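Local coordinates for uncharacterized protein (Bacteroides uniformis, PDB 4Q5K), which probably cleaves the amide bond between N-acetylmuramic acid and L-alanine in cell-wall fragments, and here holds a disaccharide of N-acetylglucosamine and 1,6-anhydro-N-acetylmuramic acid, at residues A[14-19]-A[210-215]; A[40-45]-A[189-194]; A[118-123]-A[145-150]. One frame throughout, in Å; residues are numbered along the deposited sequence. Where two conformers were deposited one is given.

In the fold
The three contacts are nested along the chain: 118-123 with 145-150 inside 40-45 with 189-194, and that inside 14-19 with 210-215. Contacts 1 and 2 are neighbours, centres about 11 Å apart, joined where L44 packs on Y14 and V213 and where Y19 lies along D40; both reach the same seven-stranded antiparallel sheet, through strands 212-215 and 188-197. Contact 3 is on the other side of the chain's centre from contact 1, its centre about 30 Å from that of contact 1 and about 21 Å from that of contact 2, and joins the start of helix 122-125 to helix 137-150. All three touch the bound sugar, so the ligand site draws on widely separated parts of the fold.

Contact 1 (A[14-19]-A[210-215]); sequences YLDVPY and DKKVVV. With 2YP ((2R)-2-[[(1R,2S,3R,4R,5R)-4-acetamido-2-[(2S,3R,4R,5S,6R)-3-acetamido-6-(hydroxymethyl)-4,5-bis(oxidanyl)oxan-2-yl]oxy-6,8-dioxabicyclo[3.2.1]octan-3-yl]oxy]propanoic acid), chain B.
V213 is the bump and the turn Y14-V17 is the hollow. The valine's CB presses straight into the mouth of the turn, 3.2 Å from Y14 O, with its two methyls parted on the way in: CG1, anti to the backbone N (chi1 178°), goes toward Y14 CB and L15, while CG2 settles against V17. L44 of helix 41-53 and V39, just before that helix, also pack on this valine. Next along, L15 lays its CD2 methyl over the peptide between V214 and V215, 3.6 Å from V214 C, and meets V215 CG2 at 3.8 Å, the two side chains crossing at a slant. The hollow has its shape because residues 14 to 17 form a type II beta turn, closed by V17 N to Y14 O, with D16 taking the positive phi. Past the turn, P18 makes a single beta bridge with K212, so the loop lies along strand 212-215, whose sheet partner is strand 200-207. The backbone of V213 is held at both ends: its N-H runs to V17 O (2.9 Å), and its O takes D16 N almost straight, at 171°. A third bond runs from Y19 N to K211 O. On the exposed side, D16 and K212 lie side by side and point the same way, but D16 OD1 stays 4.3 Å from K212 NZ, too far for a salt bridge; one water links these two atoms, and another ties OD1 to V213 O. At the other end, Y19 sets its CB against K211 C (3.4 Å) and turns its ring away from 210-215, in toward the ligand; in one of its two conformers OH donates a hydrogen bond of 2.5 Å to carboxylate atom OAM of 2YP, which sits at the ring's edge, near its plane.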
loop_
_atom_site.group_PDB
_atom_site.type_symbol
_atom_site.label_atom_id
_atom_site.label_comp_id
_atom_site.label_asym_id
_atom_site.label_seq_id
_atom_site.Cartn_x
_atom_site.Cartn_y
_atom_site.Cartn_z
ATOM N N TYR A 14 -11.104 9.585 5.733
ATOM C CA TYR A 14 -10.527 10.140 4.501
ATOM C C TYR A 14 -11.503 10.209 3.343
ATOM O O TYR A 14 -11.142 10.704 2.288
ATOM C CB TYR A 14 -9.258 9.379 4.037
ATOM C CG TYR A 14 -8.031 9.765 4.821
ATOM C CD1 TYR A 14 -7.779 9.219 6.058
ATOM C CD2 TYR A 14 -7.123 10.693 4.321
ATOM C CE1 TYR A 14 -6.668 9.589 6.795
ATOM C CE2 TYR A 14 -6.006 11.059 5.038
ATOM C CZ TYR A 14 -5.783 10.514 6.287
ATOM O OH TYR A 14 -4.671 10.882 7.015
ATOM N N LEU A 15 -12.744 9.760 3.518
ATOM C CA LEU A 15 -13.672 9.825 2.405
ATOM C C LEU A 15 -13.754 11.270 1.901
ATOM O O LEU A 15 -13.788 12.216 2.675
ATOM C CB LEU A 15 -15.056 9.316 2.769
ATOM C CG LEU A 15 -15.142 7.813 3.005
ATOM C CD1 LEU A 15 -16.485 7.433 3.572
ATOM C CD2 LEU A 15 -14.865 7.057 1.706
ATOM N N ASP A 16 -13.781 11.400 0.571
ATOM C CA ASP A 16 -13.859 12.691 -0.165
ATOM C C ASP A 16 -12.541 13.468 -0.225
ATOM O O ASP A 16 -12.464 14.460 -0.930
ATOM C CB ASP A 16 -14.995 13.590 0.350
ATOM C CG ASP A 16 -16.368 12.988 0.124
ATOM O OD1 ASP A 16 -16.567 12.270 -0.864
ATOM O OD2 ASP A 16 -17.275 13.222 0.937
ATOM N N VAL A 17 -11.490 13.009 0.449
ATOM C CA VAL A 17 -10.191 13.658 0.290
ATOM C C VAL A 17 -9.761 13.499 -1.175
ATOM O O VAL A 17 -9.861 12.396 -1.726
ATOM C CB VAL A 17 -9.151 13.077 1.259
ATOM C CG1 VAL A 17 -7.761 13.566 0.936
ATOM C CG2 VAL A 17 -9.520 13.428 2.702
ATOM N N PRO A 18 -9.294 14.580 -1.819
ATOM C CA PRO A 18 -8.898 14.461 -3.216
ATOM C C PRO A 18 -7.757 13.504 -3.498
ATOM O O PRO A 18 -6.806 13.401 -2.715
ATOM C CB PRO A 18 -8.461 15.891 -3.588
ATOM C CG PRO A 18 -9.243 16.755 -2.660
ATOM C CD PRO A 18 -9.326 15.983 -1.375
ATOM N N TYR A 19 -7.871 12.848 -4.651
ATOM C CA TYR A 19 -6.791 12.079 -5.241
ATOM C C TYR A 19 -5.860 13.025 -5.997
ATOM O O TYR A 19 -6.316 13.770 -6.857
ATOM C CB TYR A 19 -7.354 11.039 -6.223
ATOM C CG TYR A 19 -6.287 10.109 -6.768
ATOM C CD1 TYR A 19 -5.415 10.540 -7.758
ATOM C CD2 TYR A 19 -6.128 8.819 -6.278
ATOM C CE1 TYR A 19 -4.423 9.724 -8.260
ATOM C CE2 TYR A 19 -5.131 7.986 -6.778
ATOM C CZ TYR A 19 -4.281 8.458 -7.768
ATOM O OH TYR A 19 -3.274 7.678 -8.283
ATOM N N ASP A 210 -12.369 8.406 -9.800
ATOM C CA ASP A 210 -13.323 9.305 -9.121
ATOM C C ASP A 210 -12.680 10.571 -8.553
ATOM O O ASP A 210 -13.397 11.479 -8.107
ATOM C CB ASP A 210 -14.058 8.578 -8.002
ATOM C CG ASP A 210 -14.845 7.399 -8.505
ATOM O OD1 ASP A 210 -15.399 7.481 -9.616
ATOM O OD2 ASP A 210 -14.893 6.382 -7.800
ATOM N N LYS A 211 -11.347 10.584 -8.572
ATOM C CA LYS A 211 -10.528 11.721 -8.145
ATOM C C LYS A 211 -10.630 12.016 -6.642
ATOM O O LYS A 211 -10.352 13.135 -6.200
ATOM C CB LYS A 211 -10.826 12.967 -8.997
ATOM C CG LYS A 211 -10.685 12.727 -10.523
ATOM C CD LYS A 211 -9.217 12.473 -10.888
ATOM C CE LYS A 211 -9.016 12.057 -12.346
ATOM N NZ LYS A 211 -7.701 11.358 -12.529
ATOM N N LYS A 212 -10.979 10.994 -5.851
ATOM C CA LYS A 212 -11.066 11.151 -4.408
ATOM C C LYS A 212 -11.085 9.788 -3.752
ATOM O O LYS A 212 -11.194 8.754 -4.406
ATOM C CB LYS A 212 -12.311 11.950 -4.015
ATOM C CG LYS A 212 -13.615 11.294 -4.410
ATOM C CD LYS A 212 -14.801 12.247 -4.352
ATOM C CE LYS A 212 -16.014 11.612 -4.952
ATOM N NZ LYS A 212 -17.151 12.586 -5.105
ATOM N N VAL A 213 -10.998 9.807 -2.432
ATOM C CA VAL A 213 -11.154 8.605 -1.624
ATOM C C VAL A 213 -12.631 8.248 -1.550
ATOM O O VAL A 213 -13.468 9.083 -1.198
ATOM C CB VAL A 213 -10.582 8.804 -0.215
ATOM C CG1 VAL A 213 -10.787 7.551 0.630
ATOM C CG2 VAL A 213 -9.125 9.194 -0.292
ATOM N N VAL A 214 -12.932 6.993 -1.860
ATOM C CA VAL A 214 -14.293 6.481 -1.949
ATOM C C VAL A 214 -14.430 5.111 -1.272
ATOM O O VAL A 214 -13.447 4.411 -1.064
ATOM C CB VAL A 214 -14.714 6.298 -3.444
ATOM C CG1 VAL A 214 -14.582 7.606 -4.233
ATOM C CG2 VAL A 214 -13.944 5.193 -4.132
ATOM N N VAL A 215 -15.674 4.753 -0.969
ATOM C CA VAL A 215 -16.066 3.362 -0.807
ATOM C C VAL A 215 -16.446 2.840 -2.174
ATOM O O VAL A 215 -17.237 3.469 -2.897
ATOM C CB VAL A 215 -17.257 3.197 0.148
ATOM C CG1 VAL A 215 -17.538 1.696 0.320
ATOM C CG2 VAL A 215 -16.985 3.866 1.477
HETATM C C1 2YP B . 3.814 4.023 -5.580
HETATM O O1 2YP B . 3.033 3.564 -6.623
HETATM C C2 2YP B . 5.207 4.244 -6.140
HETATM C C3 2YP B . 6.104 4.940 -5.114
HETATM O O3 2YP B . 7.272 5.398 -5.769
HETATM C C4 2YP B . 5.414 6.135 -4.466
HETATM O OAC 2YP B . 5.292 3.134 -8.757
HETATM C CAB 2YP B . 5.756 2.494 -7.802
HETATM C CAA 2YP B . 6.298 1.111 -7.971
HETATM N N2 2YP B . 5.793 2.980 -6.552
HETATM O O4 2YP B . 6.173 6.555 -3.335
HETATM C C5 2YP B . 4.017 5.749 -3.994
HETATM C C6 2YP B . 3.229 6.914 -3.412
HETATM O O6 2YP B . 3.038 7.976 -4.349
HETATM O O5 2YP B . 3.271 5.239 -5.112
HETATM C CA4 2YP B . 1.769 2.967 -6.300
HETATM C CA3 2YP B . 1.038 2.912 -7.637
HETATM O OAH 2YP B . -0.371 3.050 -7.412
HETATM C CAI 2YP B . -0.882 4.290 -7.931
HETATM C CAJ 2YP B . -0.588 5.410 -6.945
HETATM C CAL 2YP B . -2.372 4.138 -8.257
HETATM O OAM 2YP B . -3.081 5.151 -8.328
HETATM O O 2YP B . -2.761 2.942 -8.435
HETATM C CA5 2YP B . 1.949 1.582 -5.676
HETATM O OA5 2YP B . 2.621 0.717 -6.627
HETATM C CA6 2YP B . 0.643 0.837 -5.443
HETATM O OA6 2YP B . 0.448 0.116 -6.673
HETATM C CA1 2YP B . 1.567 0.415 -7.502
HETATM C CA2 2YP B . 1.297 1.615 -8.415
HETATM N NAD 2YP B . 2.391 1.780 -9.361
HETATM C CAE 2YP B . 2.296 1.495 -10.646
HETATM O OAG 2YP B . 1.255 1.069 -11.132
HETATM C CAF 2YP B . 3.534 1.715 -11.465
HETATM O O HOH W 1 -15.985 9.866 -1.843
HETATM O O HOH W 2 -18.835 12.415 -2.484
#

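Contact 2 (A[40-45]-A[189-194]); sequences DCTTLV and AHMGIA. With 2YP ((2R)-2-[[(1R,2S,3R,4R,5R)-4-acetamido-2-[(2S,3R,4R,5S,6R)-3-acetamido-6-(hydroxymethyl)-4,5-bis(oxidanyl)oxan-2-yl]oxy-6,8-dioxabicyclo[3.2.1]octan-3-yl]oxy]propanoic acid), chain B.
C41 carries SG between its backbone N and carbonyl carbon (chi1 65°), while H190 has its ring anti to its own N (chi1 -171°); with these torsions the sulfur stands at the edge of the imidazole. H190 ND1 gives C41 SG a weak hydrogen bond of 3.4 Å, bent to 148°, and C41 CB is also close, 3.3 Å from ND1. On the far side of the ring, NE2 is bonded to H205, which fixes the ring's turn. One helical turn on, V45 CG2 rests against G192 CA and CB of the selenomethionine M191, and a water bridges C41 O to M191 O. D40 caps the helix: OD1 takes T43 N at 2.9 Å and D40 N returns a bond to T43 OG1, a capping box, while D40 OD2 accepts from O6 of 2YP at 2.6 Å. With an alanine here, T43 N and O6 of 2YP would probably both be left without their acceptor. A cysteine at the start of a helix, facing a histidine on a sheet strand backed by a second polar residue, is consistent with the Cys-His-His site of papain-like cell-wall hydrolases.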
loop_
_atom_site.group_PDB
_atom_site.type_symbol
_atom_site.label_atom_id
_atom_site.label_comp_id
_atom_site.label_asym_id
_atom_site.label_seq_id
_atom_site.Cartn_x
_atom_site.Cartn_y
_atom_site.Cartn_z
ATOM N N ASP A 40 -2.795 9.476 -2.753
ATOM C CA ASP A 40 -2.991 8.409 -3.719
ATOM C C ASP A 40 -3.248 7.110 -2.979
ATOM O O ASP A 40 -3.350 7.102 -1.748
ATOM C CB ASP A 40 -1.850 8.345 -4.753
ATOM C CG ASP A 40 -0.516 7.961 -4.167
ATOM O OD1 ASP A 40 -0.481 7.140 -3.225
ATOM O OD2 ASP A 40 0.500 8.468 -4.690
ATOM N N CYS A 41 -3.378 5.993 -3.688
ATOM C CA CYS A 41 -3.833 4.778 -3.007
ATOM C C CYS A 41 -2.843 4.317 -1.939
ATOM O O CYS A 41 -3.250 3.757 -0.920
ATOM C CB CYS A 41 -4.103 3.635 -3.991
ATOM S SG CYS A 41 -2.666 3.054 -4.859
ATOM N N THR A 42 -1.554 4.563 -2.179
ATOM C CA THR A 42 -0.517 4.157 -1.259
ATOM C C THR A 42 -0.368 5.130 -0.100
ATOM O O THR A 42 -0.326 4.717 1.052
ATOM C CB THR A 42 0.818 3.936 -1.994
ATOM O OG1 THR A 42 0.625 2.920 -2.993
ATOM C CG2 THR A 42 1.924 3.554 -1.059
ATOM N N THR A 43 -0.312 6.423 -0.376
ATOM C CA THR A 43 -0.147 7.344 0.724
ATOM C C THR A 43 -1.357 7.317 1.662
ATOM O O THR A 43 -1.204 7.432 2.873
ATOM C CB THR A 43 0.193 8.798 0.293
ATOM O OG1 THR A 43 -0.941 9.421 -0.318
ATOM C CG2 THR A 43 1.397 8.855 -0.640
ATOM N N LEU A 44 -2.549 7.064 1.132
ATOM C CA LEU A 44 -3.730 6.918 1.982
ATOM C C LEU A 44 -3.502 5.817 3.019
ATOM O O LEU A 44 -3.709 6.005 4.215
ATOM C CB LEU A 44 -4.974 6.580 1.154
ATOM C CG LEU A 44 -6.213 6.204 1.997
ATOM C CD1 LEU A 44 -6.685 7.372 2.876
ATOM C CD2 LEU A 44 -7.334 5.700 1.100
ATOM N N VAL A 45 -3.115 4.640 2.550
ATOM C CA VAL A 45 -2.911 3.513 3.443
ATOM C C VAL A 45 -1.814 3.839 4.462
ATOM O O VAL A 45 -1.940 3.513 5.636
ATOM C CB VAL A 45 -2.566 2.229 2.639
ATOM C CG1 VAL A 45 -2.042 1.135 3.546
ATOM C CG2 VAL A 45 -3.793 1.781 1.897
ATOM N N ALA A 189 -0.502 -3.171 -8.189
ATOM C CA ALA A 189 -0.990 -2.029 -8.956
ATOM C C ALA A 189 -1.883 -1.051 -8.208
ATOM O O ALA A 189 -2.079 0.065 -8.674
ATOM C CB ALA A 189 -1.754 -2.538 -10.166
ATOM N N HIS A 190 -2.431 -1.457 -7.064
ATOM C CA HIS A 190 -3.411 -0.652 -6.370
ATOM C C HIS A 190 -3.533 -1.206 -4.952
ATOM O O HIS A 190 -3.203 -2.351 -4.699
ATOM C CB HIS A 190 -4.752 -0.699 -7.124
ATOM C CG HIS A 190 -5.778 0.269 -6.610
ATOM N ND1 HIS A 190 -5.451 1.538 -6.192
ATOM C CD2 HIS A 190 -7.112 0.148 -6.424
ATOM C CE1 HIS A 190 -6.542 2.167 -5.799
ATOM N NE2 HIS A 190 -7.560 1.344 -5.931
HETATM N N MSE A 191 -4.033 -0.386 -4.048
HETATM C CA MSE A 191 -4.214 -0.757 -2.645
HETATM C C MSE A 191 -5.437 -0.088 -2.066
HETATM O O MSE A 191 -5.884 0.947 -2.569
HETATM C CB MSE A 191 -3.017 -0.271 -1.786
HETATM C CG MSE A 191 -1.689 -0.650 -2.255
HETATM SE SE MSE A 191 -0.326 0.003 -1.166
HETATM C CE MSE A 191 -0.486 -1.362 0.181
ATOM N N GLY A 192 -5.930 -0.654 -0.969
ATOM C CA GLY A 192 -6.999 -0.044 -0.211
ATOM C C GLY A 192 -7.226 -0.782 1.094
ATOM O O GLY A 192 -6.416 -1.617 1.496
ATOM N N ILE A 193 -8.342 -0.457 1.729
ATOM C CA ILE A 193 -8.691 -0.973 3.050
ATOM C C ILE A 193 -10.007 -1.737 2.947
ATOM O O ILE A 193 -10.977 -1.232 2.378
ATOM C CB ILE A 193 -8.802 0.169 4.097
ATOM C CG1 ILE A 193 -7.458 0.901 4.225
ATOM C CG2 ILE A 193 -9.238 -0.374 5.439
ATOM C CD1 ILE A 193 -7.500 2.220 4.924
ATOM N N ALA A 194 -10.020 -2.962 3.476
ATOM C CA ALA A 194 -11.211 -3.801 3.436
ATOM C C ALA A 194 -12.352 -3.222 4.268
ATOM O O ALA A 194 -12.149 -2.791 5.395
ATOM C CB ALA A 194 -10.872 -5.194 3.950
HETATM C C1 2YP B . 3.814 4.023 -5.580
HETATM O O1 2YP B . 3.033 3.564 -6.623
HETATM C C2 2YP B . 5.207 4.244 -6.140
HETATM C C3 2YP B . 6.104 4.940 -5.114
HETATM O O3 2YP B . 7.272 5.398 -5.769
HETATM C C4 2YP B . 5.414 6.135 -4.466
HETATM O OAC 2YP B . 5.292 3.134 -8.757
HETATM C CAB 2YP B . 5.756 2.494 -7.802
HETATM C CAA 2YP B . 6.298 1.111 -7.971
HETATM N N2 2YP B . 5.793 2.980 -6.552
HETATM O O4 2YP B . 6.173 6.555 -3.335
HETATM C C5 2YP B . 4.017 5.749 -3.994
HETATM C C6 2YP B . 3.229 6.914 -3.412
HETATM O O6 2YP B . 3.038 7.976 -4.349
HETATM O O5 2YP B . 3.271 5.239 -5.112
HETATM C CA4 2YP B . 1.769 2.967 -6.300
HETATM C CA3 2YP B . 1.038 2.912 -7.637
HETATM O OAH 2YP B . -0.371 3.050 -7.412
HETATM C CAI 2YP B . -0.882 4.290 -7.931
HETATM C CAJ 2YP B . -0.588 5.410 -6.945
HETATM C CAL 2YP B . -2.372 4.138 -8.257
HETATM O OAM 2YP B . -3.081 5.151 -8.328
HETATM O O 2YP B . -2.761 2.942 -8.435
HETATM C CA5 2YP B . 1.949 1.582 -5.676
HETATM O OA5 2YP B . 2.621 0.717 -6.627
HETATM C CA6 2YP B . 0.643 0.837 -5.443
HETATM O OA6 2YP B . 0.448 0.116 -6.673
HETATM C CA1 2YP B . 1.567 0.415 -7.502
HETATM C CA2 2YP B . 1.297 1.615 -8.415
HETATM N NAD 2YP B . 2.391 1.780 -9.361
HETATM C CAE 2YP B . 2.296 1.495 -10.646
HETATM O OAG 2YP B . 1.255 1.069 -11.132
HETATM C CAF 2YP B . 3.534 1.715 -11.465
HETATM O O HOH W 3 -6.177 3.394 -1.291
#

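Contact 3 (A[118-123]-A[145-150]); sequences LSISYM and KIEQSL. With 2YP ((2R)-2-[[(1R,2S,3R,4R,5R)-4-acetamido-2-[(2S,3R,4R,5S,6R)-3-acetamido-6-(hydroxymethyl)-4,5-bis(oxidanyl)oxan-2-yl]oxy-6,8-dioxabicyclo[3.2.1]octan-3-yl]oxy]propanoic acid), chain B.
E147 reaches from helix 137-150 across the chain at I120 and S121 toward the start of helix 122-125. E147 CB lies 3.3 Å from I120 O; with CG anti to the carbonyl carbon (chi1 -68°) and the chain extended beyond it, the side chain slants across I120 CG2 and the carboxylate comes alongside the S121 backbone, with E147 CD 3.6 Å from S121 CA. E147 OE2 goes furthest, to 3.6 Å from M123 N. Two aliphatic side chains continue the contact toward the end of helix 137-150: I120 turns CD1 against L150 CB at 4.0 Å, the side chains again crossing at an angle, and L118 brings its CD1 methyl to L150 O. A92 of helix 91-100 backs both L118 and I120. Y122 and M123 also reach the ligand. Y122 swings away from E147 and sets CE2 3.6 Å from CAF of 2YP, the acetamido methyl of the anhydromuramic ring, and the selenomethionine M123, bent at its last torsion, holds SE 3.9 Å from CAA of 2YP, the corresponding methyl of the glucosamine ring. The tie thus joins the C-terminal end of helix 137-150 to a short helix that lines the sugar site. No direct hydrogen bond links the two segments; Y90 OH, bonded to both E147 OE2 and M123 N, makes the connection, and OE1 is hydrogen-bonded to S124 OG. A buried carboxylate beside the N-terminal turn of a helix, with two hydroxyl partners, is likely to be favoured in its charged form.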
loop_
_atom_site.group_PDB
_atom_site.type_symbol
_atom_site.label_atom_id
_atom_site.label_comp_id
_atom_site.label_asym_id
_atom_site.label_seq_id
_atom_site.Cartn_x
_atom_site.Cartn_y
_atom_site.Cartn_z
ATOM N N LEU A 118 7.662 -13.369 -7.589
ATOM C CA LEU A 118 7.844 -11.958 -7.910
ATOM C C LEU A 118 8.831 -11.781 -9.074
ATOM O O LEU A 118 9.845 -12.474 -9.175
ATOM C CB LEU A 118 8.358 -11.211 -6.687
ATOM C CG LEU A 118 7.464 -11.203 -5.456
ATOM C CD1 LEU A 118 8.194 -10.566 -4.272
ATOM C CD2 LEU A 118 6.177 -10.463 -5.706
ATOM N N SER A 119 8.469 -10.853 -9.953
ATOM C CA SER A 119 9.337 -10.400 -11.040
ATOM C C SER A 119 9.186 -8.874 -11.092
ATOM O O SER A 119 8.172 -8.336 -11.550
ATOM C CB SER A 119 8.961 -11.104 -12.342
ATOM O OG SER A 119 9.762 -10.658 -13.394
ATOM N N ILE A 120 10.205 -8.189 -10.570
ATOM C CA ILE A 120 10.113 -6.769 -10.302
ATOM C C ILE A 120 11.226 -6.029 -11.028
ATOM O O ILE A 120 12.395 -6.308 -10.813
ATOM C CB ILE A 120 10.127 -6.508 -8.770
ATOM C CG1 ILE A 120 8.812 -7.035 -8.138
ATOM C CG2 ILE A 120 10.304 -5.031 -8.483
ATOM C CD1 ILE A 120 8.741 -6.907 -6.617
ATOM N N SER A 121 10.834 -5.118 -11.916
ATOM C CA SER A 121 11.761 -4.347 -12.747
ATOM C C SER A 121 11.133 -3.108 -13.372
ATOM O O SER A 121 11.777 -2.452 -14.154
ATOM C CB SER A 121 12.314 -5.230 -13.871
ATOM O OG SER A 121 11.269 -5.685 -14.690
ATOM N N TYR A 122 9.906 -2.771 -13.015
ATOM C CA TYR A 122 9.158 -1.710 -13.695
ATOM C C TYR A 122 9.850 -0.360 -13.654
ATOM O O TYR A 122 9.937 0.313 -14.680
ATOM C CB TYR A 122 7.746 -1.585 -13.082
ATOM C CG TYR A 122 6.804 -0.670 -13.824
ATOM C CD1 TYR A 122 6.033 -1.127 -14.876
ATOM C CD2 TYR A 122 6.707 0.669 -13.477
ATOM C CE1 TYR A 122 5.183 -0.266 -15.558
ATOM C CE2 TYR A 122 5.855 1.523 -14.149
ATOM C CZ TYR A 122 5.089 1.048 -15.176
ATOM O OH TYR A 122 4.237 1.892 -15.833
HETATM N N MSE A 123 10.319 0.055 -12.487
HETATM C CA MSE A 123 10.846 1.405 -12.344
HETATM C C MSE A 123 12.142 1.609 -13.125
HETATM O O MSE A 123 12.277 2.601 -13.845
HETATM C CB MSE A 123 11.072 1.751 -10.884
HETATM C CG MSE A 123 9.785 1.776 -10.083
HETATM SE SE MSE A 123 10.067 2.113 -8.203
HETATM C CE MSE A 123 10.475 3.985 -8.283
ATOM N N LYS A 145 19.426 -2.833 -8.154
ATOM C CA LYS A 145 19.888 -3.741 -7.109
ATOM C C LYS A 145 18.749 -4.141 -6.169
ATOM O O LYS A 145 18.628 -5.319 -5.776
ATOM C CB LYS A 145 21.050 -3.123 -6.325
ATOM C CG LYS A 145 22.338 -3.061 -7.126
ATOM C CD LYS A 145 23.505 -2.578 -6.304
ATOM C CE LYS A 145 24.676 -2.212 -7.194
ATOM N NZ LYS A 145 25.856 -1.743 -6.419
ATOM N N ILE A 146 17.900 -3.180 -5.822
ATOM C CA ILE A 146 16.734 -3.436 -4.983
ATOM C C ILE A 146 15.764 -4.395 -5.704
ATOM O O ILE A 146 15.292 -5.372 -5.121
ATOM C CB ILE A 146 16.077 -2.111 -4.564
ATOM C CG1 ILE A 146 16.952 -1.410 -3.525
ATOM C CG2 ILE A 146 14.662 -2.317 -4.031
ATOM C CD1 ILE A 146 16.696 0.067 -3.425
ATOM N N GLU A 147 15.491 -4.128 -6.978
ATOM C CA GLU A 147 14.637 -4.983 -7.792
ATOM C C GLU A 147 15.176 -6.413 -7.836
ATOM O O GLU A 147 14.414 -7.358 -7.708
ATOM C CB GLU A 147 14.532 -4.437 -9.211
ATOM C CG GLU A 147 13.757 -3.106 -9.265
ATOM C CD GLU A 147 13.868 -2.365 -10.592
ATOM O OE1 GLU A 147 14.731 -2.727 -11.419
ATOM O OE2 GLU A 147 13.116 -1.386 -10.770
ATOM N N GLN A 148 16.475 -6.565 -8.049
ATOM C CA GLN A 148 17.066 -7.891 -8.109
ATOM C C GLN A 148 16.921 -8.631 -6.794
ATOM O O GLN A 148 16.691 -9.843 -6.788
ATOM C CB GLN A 148 18.533 -7.773 -8.447
ATOM C CG GLN A 148 18.839 -7.348 -9.883
ATOM C CD GLN A 148 20.266 -6.795 -10.038
ATOM O OE1 GLN A 148 21.122 -6.960 -9.153
ATOM N NE2 GLN A 148 20.524 -6.146 -11.164
ATOM N N SER A 149 17.032 -7.896 -5.684
ATOM C CA SER A 149 16.868 -8.472 -4.350
ATOM C C SER A 149 15.461 -8.962 -4.107
ATOM O O SER A 149 15.267 -9.941 -3.392
ATOM C CB SER A 149 17.273 -7.480 -3.232
ATOM O OG SER A 149 16.247 -6.528 -2.868
ATOM N N LEU A 150 14.483 -8.267 -4.681
ATOM C CA LEU A 150 13.074 -8.625 -4.488
ATOM C C LEU A 150 12.625 -9.751 -5.405
ATOM O O LEU A 150 11.813 -10.586 -5.019
ATOM C CB LEU A 150 12.190 -7.405 -4.745
ATOM C CG LEU A 150 12.299 -6.241 -3.762
ATOM C CD1 LEU A 150 11.668 -4.968 -4.288
ATOM C CD2 LEU A 150 11.674 -6.604 -2.400
HETATM C C1 2YP B . 3.814 4.023 -5.580
HETATM O O1 2YP B . 3.033 3.564 -6.623
HETATM C C2 2YP B . 5.207 4.244 -6.140
HETATM C C3 2YP B . 6.104 4.940 -5.114
HETATM O O3 2YP B . 7.272 5.398 -5.769
HETATM C C4 2YP B . 5.414 6.135 -4.466
HETATM O OAC 2YP B . 5.292 3.134 -8.757
HETATM C CAB 2YP B . 5.756 2.494 -7.802
HETATM C CAA 2YP B . 6.298 1.111 -7.971
HETATM N N2 2YP B . 5.793 2.980 -6.552
HETATM O O4 2YP B . 6.173 6.555 -3.335
HETATM C C5 2YP B . 4.017 5.749 -3.994
HETATM C C6 2YP B . 3.229 6.914 -3.412
HETATM O O6 2YP B . 3.038 7.976 -4.349
HETATM O O5 2YP B . 3.271 5.239 -5.112
HETATM C CA4 2YP B . 1.769 2.967 -6.300
HETATM C CA3 2YP B . 1.038 2.912 -7.637
HETATM O OAH 2YP B . -0.371 3.050 -7.412
HETATM C CAI 2YP B . -0.882 4.290 -7.931
HETATM C CAJ 2YP B . -0.588 5.410 -6.945
HETATM C CAL 2YP B . -2.372 4.138 -8.257
HETATM O OAM 2YP B . -3.081 5.151 -8.328
HETATM O O 2YP B . -2.761 2.942 -8.435
HETATM C CA5 2YP B . 1.949 1.582 -5.676
HETATM O OA5 2YP B . 2.621 0.717 -6.627
HETATM C CA6 2YP B . 0.643 0.837 -5.443
HETATM O OA6 2YP B . 0.448 0.116 -6.673
HETATM C CA1 2YP B . 1.567 0.415 -7.502
HETATM C CA2 2YP B . 1.297 1.615 -8.415
HETATM N NAD 2YP B . 2.391 1.780 -9.361
HETATM C CAE 2YP B . 2.296 1.495 -10.646
HETATM O OAG 2YP B . 1.255 1.069 -11.132
HETATM C CAF 2YP B . 3.534 1.715 -11.465
#